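Local coordinates for glycoside hydrolase family 88 protein (Bacteroides vulgatus, PDB 4Q88) that is of uncharacterised function but probably acts as a family 88 glycoside hydrolase, cleaving carbohydrate substrates, at residues Asn79-Ala82 against Glu83-Ser86; Gln170-Thr173 against Val174-Ile178; Tyr232-Glu235 against Tyr236-Arg239. All blocks are in the same frame, centred on the assembly; numbering follows the deposited sequence.

How the contacts relate
Three local contacts, each within one unbroken run of chain, show how neighbouring residues pack and how two such segments meet. From the N terminus, contact 1 (79-86) closes a tight turn in the loop between helices 58-70 and 103-113. Contact 2 (170-178) binds successive turns of helix 163-179, and contact 3 (232-239) opens helix 233-249. All are in series; none nests within or crosses another. Contact 1 stands apart, its centre about 23 Å from that of contact 2 and 33 Å from that of contact 3, and leans on helix 117-132. Contacts 2 and 3 touch, joining their helices through an Asp-176 OD2 to Arg-239 NH1 salt bridge of 2.8 Å and Leu-172 against Tyr-236.

Contact 1: Asn79-Ala82 against Glu83-Ser86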
ATOM      1  N   ASN A  79      18.585  -8.729  17.713  1.00 24.11           N
ATOM      2  CA  ASN A  79      18.895  -7.635  18.640  1.00 25.37           C
ATOM      3  C   ASN A  79      20.316  -7.170  18.517  1.00 25.22           C
ATOM      4  O   ASN A  79      20.824  -6.486  19.387  1.00 26.14           O
ATOM      5  CB  ASN A  79      18.606  -8.053  20.083  1.00 28.98           C
ATOM      6  CG  ASN A  79      17.121  -8.170  20.355  1.00 31.74           C
ATOM      7  OD1 ASN A  79      16.338  -7.304  20.004  1.00 31.70           O
ATOM      8  ND2 ASN A  79      16.737  -9.254  20.998  1.00 35.89           N
ATOM      9  N   ASN A  80      20.982  -7.552  17.444  1.00 23.10           N
ATOM     10  CA  ASN A  80      22.335  -7.120  17.212  1.00 23.07           C
ATOM     11  C   ASN A  80      22.389  -6.070  16.092  1.00 23.14           C
ATOM     12  O   ASN A  80      22.481  -6.426  14.912  1.00 22.75           O
ATOM     13  CB  ASN A  80      23.129  -8.342  16.801  1.00 25.08           C
ATOM     14  CG  ASN A  80      24.601  -8.046  16.583  1.00 27.69           C
ATOM     15  OD1 ASN A  80      25.084  -6.945  16.834  1.00 26.53           O
ATOM     16  ND2 ASN A  80      25.335  -9.075  16.156  1.00 30.44           N
ATOM     17  N   LYS A  81      22.407  -4.794  16.472  1.00 23.53           N
ATOM     18  CA  LYS A  81      22.313  -3.702  15.490  1.00 24.05           C
ATOM     19  C   LYS A  81      23.491  -3.653  14.551  1.00 25.48           C
ATOM     20  O   LYS A  81      23.359  -3.174  13.408  1.00 25.15           O
ATOM     21  CB  LYS A  81      22.132  -2.347  16.178  1.00 24.47           C
ATOM     22  CG  LYS A  81      20.774  -2.174  16.853  1.00 24.22           C
ATOM     23  CD  LYS A  81      20.637  -0.743  17.328  1.00 24.40           C
ATOM     24  CE  LYS A  81      19.350  -0.454  18.083  1.00 26.25           C
ATOM     25  NZ  LYS A  81      19.264  -1.239  19.330  1.00 29.02           N
ATOM     26  N   ALA A  82      24.636  -4.168  14.975  1.00 24.31           N
ATOM     27  CA  ALA A  82      25.773  -4.270  14.093  1.00 24.92           C
ATOM     28  C   ALA A  82      25.484  -5.148  12.874  1.00 24.07           C
ATOM     29  O   ALA A  82      26.168  -5.011  11.864  1.00 23.88           O
ATOM     30  CB  ALA A  82      26.978  -4.816  14.823  1.00 26.74           C
ATOM     31  N   GLU A  83      24.556  -6.093  12.961  1.00 23.59           N
ATOM     32  CA  GLU A  83      24.251  -6.957  11.796  1.00 26.18           C
ATOM     33  C   GLU A  83      23.010  -6.542  10.989  1.00 25.25           C
ATOM     34  O   GLU A  83      22.648  -7.207   9.995  1.00 24.14           O
ATOM     35  CB  GLU A  83      24.088  -8.413  12.183  1.00 27.64           C
ATOM     36  CG  GLU A  83      22.748  -8.793  12.769  1.00 29.90           C
ATOM     37  CD  GLU A  83      22.675 -10.247  13.193  1.00 31.80           C
ATOM     38  OE1 GLU A  83      23.468 -11.054  12.660  1.00 32.24           O
ATOM     39  OE2 GLU A  83      21.786 -10.580  14.011  1.00 30.15           O
ATOM     40  N   TRP A  84      22.317  -5.499  11.429  1.00 23.60           N
ATOM     41  CA  TRP A  84      21.055  -5.130  10.780  1.00 23.11           C
ATOM     42  C   TRP A  84      21.264  -4.726   9.312  1.00 23.38           C
ATOM     43  O   TRP A  84      22.208  -4.012   8.965  1.00 23.47           O
ATOM     44  CB  TRP A  84      20.341  -3.994  11.531  1.00 22.11           C
ATOM     45  CG  TRP A  84      19.768  -4.407  12.826  1.00 20.95           C
ATOM     46  CD1 TRP A  84      19.882  -5.648  13.433  1.00 22.26           C
ATOM     47  CD2 TRP A  84      18.941  -3.624  13.688  1.00 21.14           C
ATOM     48  NE1 TRP A  84      19.207  -5.651  14.614  1.00 21.92           N
ATOM     49  CE2 TRP A  84      18.639  -4.423  14.820  1.00 21.55           C
ATOM     50  CE3 TRP A  84      18.455  -2.319  13.645  1.00 20.81           C
ATOM     51  CZ2 TRP A  84      17.818  -3.971  15.861  1.00 22.42           C
ATOM     52  CZ3 TRP A  84      17.672  -1.854  14.693  1.00 21.22           C
ATOM     53  CH2 TRP A  84      17.356  -2.680  15.790  1.00 21.48           C
ATOM     54  N   ARG A  85      20.422  -5.282   8.462  1.00 24.19           N
ATOM     55  CA  ARG A  85      20.477  -5.043   7.020  1.00 24.32           C
ATOM     56  C   ARG A  85      19.218  -4.378   6.525  1.00 23.49           C
ATOM     57  O   ARG A  85      18.148  -4.450   7.163  1.00 22.40           O
ATOM     58  CB  ARG A  85      20.664  -6.350   6.279  1.00 26.05           C
ATOM     59  CG  ARG A  85      21.930  -7.063   6.645  1.00 31.25           C
ATOM     60  CD  ARG A  85      22.278  -8.081   5.585  1.00 38.50           C
ATOM     61  NE  ARG A  85      23.704  -8.358   5.704  1.00 48.60           N
ATOM     62  CZ  ARG A  85      24.532  -8.533   4.684  1.00 54.49           C
ATOM     63  NH1 ARG A  85      24.088  -8.508   3.423  1.00 56.91           N
ATOM     64  NH2 ARG A  85      25.819  -8.743   4.943  1.00 55.76           N
ATOM     65  N   SER A  86      19.362  -3.686   5.388  1.00 23.29           N
ATOM     66  CA  SER A  86      18.279  -2.947   4.772  1.00 23.78           C
ATOM     67  C   SER A  86      17.974  -3.318   3.316  1.00 23.20           C
ATOM     68  O   SER A  86      17.180  -2.637   2.674  1.00 22.38           O
ATOM     69  CB  SER A  86      18.586  -1.464   4.833  1.00 25.15           C
ATOM     70  OG  SER A  86      19.747  -1.175   4.089  1.00 24.85           O
TER
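Asn-80 O is the focus of this turn: it accepts the backbone N-H of Glu-83 at 2.9 Å (N to O), and the side chains of Glu-83 and Trp-84 crowd against it, with Glu-83 CG at 3.2 Å and Trp-84 CD1 at 3.1 Å. The close approach of Glu-83 CG follows from its first torsion, which sets it between its own backbone N and carbonyl carbon (chi1 80°). The next step repeats the pattern, Trp-84 N bonding to Lys-81 O at 3.2 Å, so that bonds reaching back three residues wind the chain into a short 3-10 turn. Both donors stand above the carbonyl planes they address.

Lys-81 and Trp-84 run side by side off this turn and point the same way. The lysine lays its CG methylene over one face of the indole, 3.5 Å from the centroid of the Trp-84 six-membered ring and 9° off the normal, a CH-pi contact. Beyond it, Lys-81 CE also comes to 3.8 Å from Trp-84 CH2. The chain bends at its last torsion (chi4 63°), and NZ forms a salt bridge with Glu-125 of helix 117-132.

Ser-78 OG bonds to both Glu-83 OE2 and the Asn-80 backbone N. The chemistry thus splits the lysine's work: its methylenes pack on the aromatic face while its charge is paired across to a neighbouring helix, holding a surface loop against that helix.

Contact 2: Gln170-Thr173 against Val174-Ile178; sequences QYLT and VTDSI
The carboxylate of Asp-176 meets Leu-172, one helical turn earlier, through OD1, which lies 3.5 Å from Leu-172 CD1. Both carboxylate oxygens have polar partners too: OD1 bonds to the hydroxyl of Tyr-187 and OD2 pairs with Arg-239, so the group is fixed against rotation. The other flat group, the Tyr-171 ring, makes edge-to-face pairs with Trp-139 and Tyr-138, while its backbone carbonyl serves the helix.

That helix is carried by bonds reaching back four residues. Asp-176 N bonds to Leu-172 O at 2.9 Å and Thr-175 N to Tyr-171 O at 3.1 Å; by contrast, Val-174 N to Gln-170 O is weak at 3.4 Å. Ser-177 OG supplements the ladder by curling back to Val-174 O at 2.7 Å, in the carbonyl plane and on a lone pair. Its chi1 of 78° turns the hydroxyl back over its own backbone to reach this oxygen, which also accepts Ile-178 N and is therefore gripped twice.

Thr-175 OG1 bonds to Trp-139 O, which ties the helix to the loop ahead of helix 144-159. Leu-172 and Thr-175 rest on Leu-145 of helix 144-159, Tyr-171 reaches Gln-130 and Met-131 of helix 117-132, and Asp-176 connects to helix 233-249 and to strand 186-187 of the small two-stranded antiparallel sheet.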
ATOM      1  N   GLN A 170      13.123  13.241   3.866  1.00 20.95           N
ATOM      2  CA  GLN A 170      14.469  13.021   3.437  0.60 22.07           C
ATOM      3  C   GLN A 170      14.588  11.682   2.684  1.00 21.46           C
ATOM      4  O   GLN A 170      15.168  11.638   1.606  1.00 21.65           O
ATOM      5  CB  GLN A 170      15.396  13.103   4.614  0.60 23.57           C
ATOM      6  CG  GLN A 170      16.834  13.000   4.217  0.60 25.16           C
ATOM      7  CD  GLN A 170      17.761  13.303   5.366  0.60 25.25           C
ATOM      8  OE1 GLN A 170      17.545  12.881   6.508  0.60 25.97           O
ATOM      9  NE2 GLN A 170      18.824  14.004   5.052  0.60 25.53           N
ATOM     10  N   TYR A 171      14.001  10.615   3.238  1.00 20.09           N
ATOM     11  CA  TYR A 171      14.011   9.318   2.559  1.00 19.82           C
ATOM     12  C   TYR A 171      13.237   9.346   1.237  1.00 19.14           C
ATOM     13  O   TYR A 171      13.653   8.739   0.255  1.00 18.88           O
ATOM     14  CB  TYR A 171      13.489   8.198   3.474  1.00 18.82           C
ATOM     15  CG  TYR A 171      14.259   7.952   4.769  1.00 18.92           C
ATOM     16  CD1 TYR A 171      15.608   8.298   4.907  1.00 19.97           C
ATOM     17  CD2 TYR A 171      13.640   7.343   5.840  1.00 18.82           C
ATOM     18  CE1 TYR A 171      16.321   8.032   6.090  1.00 19.88           C
ATOM     19  CE2 TYR A 171      14.321   7.097   7.026  1.00 19.84           C
ATOM     20  CZ  TYR A 171      15.671   7.444   7.151  1.00 19.32           C
ATOM     21  OH  TYR A 171      16.372   7.145   8.316  1.00 20.15           O
ATOM     22  N   LEU A 172      12.093  10.013   1.209  1.00 18.60           N
ATOM     23  CA  LEU A 172      11.275  10.075  -0.018  1.00 18.53           C
ATOM     24  C   LEU A 172      12.028  10.845  -1.089  1.00 19.82           C
ATOM     25  O   LEU A 172      12.038  10.436  -2.256  1.00 18.96           O
ATOM     26  CB  LEU A 172       9.939  10.717   0.252  1.00 19.53           C
ATOM     27  CG  LEU A 172       9.162  11.171  -0.988  1.00 19.23           C
ATOM     28  CD1 LEU A 172       8.754   9.948  -1.772  1.00 18.40           C
ATOM     29  CD2 LEU A 172       7.953  12.001  -0.543  1.00 20.21           C
ATOM     30  N   THR A 173      12.783  11.856  -0.685  1.00 18.15           N
ATOM     31  CA  THR A 173      13.584  12.629  -1.652  1.00 20.30           C
ATOM     32  C   THR A 173      14.575  11.738  -2.355  1.00 18.57           C
ATOM     33  O   THR A 173      14.788  11.878  -3.566  1.00 19.47           O
ATOM     34  CB  THR A 173      14.300  13.823  -0.966  1.00 22.64           C
ATOM     35  OG1 THR A 173      13.299  14.702  -0.490  1.00 24.26           O
ATOM     36  CG2 THR A 173      15.122  14.580  -1.926  1.00 24.64           C
ATOM     37  N   VAL A 174      15.180  10.797  -1.640  1.00 18.08           N
ATOM     38  CA  VAL A 174      16.113   9.866  -2.246  1.00 18.95           C
ATOM     39  C   VAL A 174      15.396   8.873  -3.185  1.00 19.18           C
ATOM     40  O   VAL A 174      15.874   8.562  -4.276  1.00 19.83           O
ATOM     41  CB  VAL A 174      16.973   9.160  -1.180  1.00 20.78           C
ATOM     42  CG1 VAL A 174      17.875   8.111  -1.815  1.00 21.38           C
ATOM     43  CG2 VAL A 174      17.887  10.179  -0.495  1.00 21.97           C
ATOM     44  N   THR A 175      14.254   8.363  -2.767  1.00 17.66           N
ATOM     45  CA  THR A 175      13.431   7.509  -3.629  1.00 17.20           C
ATOM     46  C   THR A 175      13.152   8.222  -4.946  1.00 17.73           C
ATOM     47  O   THR A 175      13.358   7.640  -6.043  1.00 18.42           O
ATOM     48  CB  THR A 175      12.108   7.145  -2.938  1.00 16.97           C
ATOM     49  OG1 THR A 175      12.390   6.456  -1.693  1.00 19.12           O
ATOM     50  CG2 THR A 175      11.222   6.286  -3.903  1.00 17.42           C
ATOM     51  N   ASP A 176      12.742   9.476  -4.852  1.00 16.85           N
ATOM     52  CA  ASP A 176      12.432  10.270  -6.052  1.00 17.53           C
ATOM     53  C   ASP A 176      13.635  10.388  -6.970  1.00 20.41           C
ATOM     54  O   ASP A 176      13.496  10.313  -8.218  1.00 19.16           O
ATOM     55  CB  ASP A 176      11.981  11.665  -5.695  1.00 19.96           C
ATOM     56  CG  ASP A 176      10.543  11.711  -5.143  1.00 20.77           C
ATOM     57  OD1 ASP A 176       9.869  10.654  -5.051  1.00 20.30           O
ATOM     58  OD2 ASP A 176      10.085  12.840  -4.824  1.00 24.02           O
ATOM     59  N   SER A 177      14.797  10.623  -6.369  1.00 19.25           N
ATOM     60  CA  SER A 177      16.039  10.799  -7.159  1.00 21.58           C
ATOM     61  C   SER A 177      16.351   9.568  -7.977  1.00 23.40           C
ATOM     62  O   SER A 177      16.957   9.688  -9.029  1.00 24.28           O
ATOM     63  CB  SER A 177      17.243  11.127  -6.248  1.00 22.06           C
ATOM     64  OG  SER A 177      17.774   9.951  -5.575  1.00 24.51           O
ATOM     65  N   ILE A 178      15.977   8.394  -7.497  1.00 22.23           N
ATOM     66  CA  ILE A 178      16.259   7.153  -8.205  1.00 22.94           C
ATOM     67  C   ILE A 178      15.147   6.795  -9.233  1.00 21.96           C
ATOM     68  O   ILE A 178      15.432   6.275 -10.329  1.00 21.48           O
ATOM     69  CB  ILE A 178      16.456   5.963  -7.204  1.00 24.71           C
ATOM     70  CG1 ILE A 178      17.569   6.209  -6.170  1.00 28.15           C
ATOM     71  CG2 ILE A 178      16.775   4.679  -7.995  1.00 26.19           C
ATOM     72  CD1 ILE A 178      17.412   5.292  -4.951  1.00 28.63           C
TER

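Contact 3: Tyr232-Glu235 against Tyr236-Arg239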
ATOM      1  N   TYR A 232       6.035  20.087   4.758  1.00 21.88           N
ATOM      2  CA  TYR A 232       6.143  19.414   3.479  1.00 21.78           C
ATOM      3  C   TYR A 232       4.783  18.983   2.955  1.00 21.08           C
ATOM      4  O   TYR A 232       4.697  18.387   1.882  1.00 21.58           O
ATOM      5  CB  TYR A 232       7.048  18.201   3.642  1.00 21.95           C
ATOM      6  CG  TYR A 232       8.455  18.554   4.084  1.00 21.60           C
ATOM      7  CD1 TYR A 232       9.288  19.362   3.304  1.00 23.32           C
ATOM      8  CD2 TYR A 232       8.952  18.052   5.263  1.00 22.42           C
ATOM      9  CE1 TYR A 232      10.581  19.669   3.716  1.00 24.45           C
ATOM     10  CE2 TYR A 232      10.224  18.350   5.704  1.00 23.43           C
ATOM     11  CZ  TYR A 232      11.049  19.147   4.915  1.00 23.99           C
ATOM     12  OH  TYR A 232      12.318  19.401   5.389  1.00 26.59           O
ATOM     13  N   ARG A 233       3.708  19.281   3.667  1.00 19.76           N
ATOM     14  CA  ARG A 233       2.388  18.812   3.265  1.00 19.14           C
ATOM     15  C   ARG A 233       1.987  19.247   1.856  1.00 21.24           C
ATOM     16  O   ARG A 233       1.436  18.430   1.101  1.00 19.31           O
ATOM     17  CB  ARG A 233       1.296  19.224   4.290  1.00 19.85           C
ATOM     18  CG  ARG A 233      -0.117  18.696   4.055  1.00 19.90           C
ATOM     19  CD  ARG A 233      -1.032  18.975   5.266  1.00 22.12           C
ATOM     20  NE  ARG A 233      -2.376  18.437   5.052  1.00 22.48           N
ATOM     21  CZ  ARG A 233      -3.351  19.083   4.419  1.00 25.19           C
ATOM     22  NH1 ARG A 233      -3.162  20.331   3.984  1.00 26.09           N
ATOM     23  NH2 ARG A 233      -4.543  18.480   4.205  1.00 28.70           N
ATOM     24  N   GLU A 234       2.281  20.498   1.490  1.00 20.38           N
ATOM     25  CA  GLU A 234       1.912  20.952   0.143  1.00 21.96           C
ATOM     26  C   GLU A 234       2.698  20.169  -0.957  1.00 21.08           C
ATOM     27  O   GLU A 234       2.102  19.877  -1.981  1.00 21.31           O
ATOM     28  CB  GLU A 234       2.008  22.436  -0.038  1.00 25.85           C
ATOM     29  CG  GLU A 234       0.967  23.195   0.807  1.00 28.12           C
ATOM     30  CD  GLU A 234      -0.503  22.902   0.451  1.00 31.96           C
ATOM     31  OE1 GLU A 234      -0.837  22.389  -0.674  1.00 34.55           O
ATOM     32  OE2 GLU A 234      -1.372  23.175   1.319  1.00 35.51           O
ATOM     33  N   GLU A 235       3.951  19.785  -0.675  1.00 20.46           N
ATOM     34  CA  GLU A 235       4.690  18.923  -1.608  1.00 21.52           C
ATOM     35  C   GLU A 235       3.976  17.581  -1.828  1.00 20.63           C
ATOM     36  O   GLU A 235       3.910  17.059  -2.953  1.00 19.31           O
ATOM     37  CB  GLU A 235       6.119  18.688  -1.156  1.00 23.46           C
ATOM     38  CG  GLU A 235       6.986  19.943  -1.223  1.00 27.63           C
ATOM     39  CD  GLU A 235       8.412  19.684  -0.773  1.00 29.42           C
ATOM     40  OE1 GLU A 235       8.945  18.585  -1.036  1.00 28.96           O
ATOM     41  OE2 GLU A 235       8.995  20.580  -0.141  1.00 31.14           O
ATOM     42  N   TYR A 236       3.507  16.988  -0.727  1.00 18.69           N
ATOM     43  CA  TYR A 236       2.834  15.696  -0.842  1.00 20.53           C
ATOM     44  C   TYR A 236       1.511  15.817  -1.586  1.00 18.52           C
ATOM     45  O   TYR A 236       1.160  14.975  -2.417  1.00 17.60           O
ATOM     46  CB  TYR A 236       2.645  15.043   0.539  1.00 19.16           C
ATOM     47  CG  TYR A 236       3.931  14.933   1.373  1.00 20.52           C
ATOM     48  CD1 TYR A 236       5.184  14.653   0.797  1.00 20.38           C
ATOM     49  CD2 TYR A 236       3.883  15.128   2.762  1.00 21.45           C
ATOM     50  CE1 TYR A 236       6.343  14.552   1.576  1.00 20.82           C
ATOM     51  CE2 TYR A 236       5.004  14.989   3.555  1.00 20.51           C
ATOM     52  CZ  TYR A 236       6.247  14.734   2.973  1.00 22.24           C
ATOM     53  OH  TYR A 236       7.335  14.663   3.818  1.00 20.65           O
ATOM     54  N   ILE A 237       0.735  16.836  -1.279  1.00 17.70           N
ATOM     55  CA  ILE A 237      -0.509  17.078  -2.011  1.00 18.57           C
ATOM     56  C   ILE A 237      -0.265  17.246  -3.516  1.00 18.81           C
ATOM     57  O   ILE A 237      -0.979  16.664  -4.349  1.00 17.11           O
ATOM     58  CB  ILE A 237      -1.283  18.299  -1.444  1.00 19.09           C
ATOM     59  CG1 ILE A 237      -1.799  17.927  -0.084  1.00 19.51           C
ATOM     60  CG2 ILE A 237      -2.438  18.684  -2.354  1.00 19.56           C
ATOM     61  CD1 ILE A 237      -2.331  19.104   0.727  1.00 20.73           C
ATOM     62  N   THR A 238       0.759  18.005  -3.877  1.00 18.30           N
ATOM     63  CA  THR A 238       1.067  18.228  -5.264  1.00 17.83           C
ATOM     64  C   THR A 238       1.474  16.918  -5.945  1.00 16.93           C
ATOM     65  O   THR A 238       0.991  16.651  -7.046  1.00 16.62           O
ATOM     66  CB  THR A 238       2.203  19.235  -5.420  1.00 19.11           C
ATOM     67  OG1 THR A 238       1.719  20.515  -5.024  1.00 20.24           O
ATOM     68  CG2 THR A 238       2.645  19.307  -6.837  1.00 19.91           C
ATOM     69  N   ARG A 239       2.245  16.102  -5.245  1.00 16.19           N
ATOM     70  CA  ARG A 239       2.650  14.821  -5.809  1.00 16.23           C
ATOM     71  C   ARG A 239       1.418  13.934  -5.984  1.00 15.70           C
ATOM     72  O   ARG A 239       1.252  13.303  -7.047  1.00 16.30           O
ATOM     73  CB  ARG A 239       3.727  14.153  -4.977  1.00 16.96           C
ATOM     74  CG  ARG A 239       4.149  12.779  -5.469  1.00 17.19           C
ATOM     75  CD  ARG A 239       4.757  12.782  -6.847  1.00 16.79           C
ATOM     76  NE  ARG A 239       5.729  13.854  -7.026  1.00 17.70           N
ATOM     77  CZ  ARG A 239       6.969  13.859  -6.555  1.00 18.75           C
ATOM     78  NH1 ARG A 239       7.472  12.800  -5.957  1.00 19.84           N
ATOM     79  NH2 ARG A 239       7.748  14.903  -6.787  1.00 21.61           N
TER
HETATM   80  O   HOH W   1      -0.088  21.771  -2.949  1.00 25.30           O
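Tyr-232 meets the ring of Tyr-236, one turn on, through its carbonyl oxygen and CB. The Tyr-232 oxygen sits over one face of the Tyr-236 ring, 3.4 Å above its plane. Tyr-232 CB presses on the phenol end, 3.6 Å from Tyr-236 CZ. The Tyr-236 torsion that sets CG beside its own backbone N (chi1 -53°) swings the ring back under the preceding residues.

A second, mixed packing pairs charge with hydrocarbon. Arg-233 offers one face of its guanidinium to Ile-237 CD1, which lies 3.6 Å above the plane and nearest NH1. Glu-234 runs alongside the same isoleucine.

Tyr-232 immediately precedes helix 233-249, and the residues after it form its first turns, in a mainly helical protein consistent with the (alpha/alpha)6 barrel of the six-hairpin glycosidases. Leu-223 of helix 209-225 supports Arg-233 and Ile-237, whereas Tyr-236 touches Phe-219 of that helix and Leu-168 of helix 163-179.

Backbone bonds follow the alpha-helical pattern, with Ile-237 N to Arg-233 O at 2.9 Å.

Polar side chains use water and other parts of the fold. One water donates to Glu-234 OE1 at a short 2.5 Å and accepts from Thr-238 OG1 at 3.0 Å, linking the two residues across one turn. Glu-235 OE1 bonds to His-169, whose ring stacks on Tyr-232, while Arg-239, paired with Asp-176, also bonds to Tyr-187 and lies in cation-pi contact with Tyr-180.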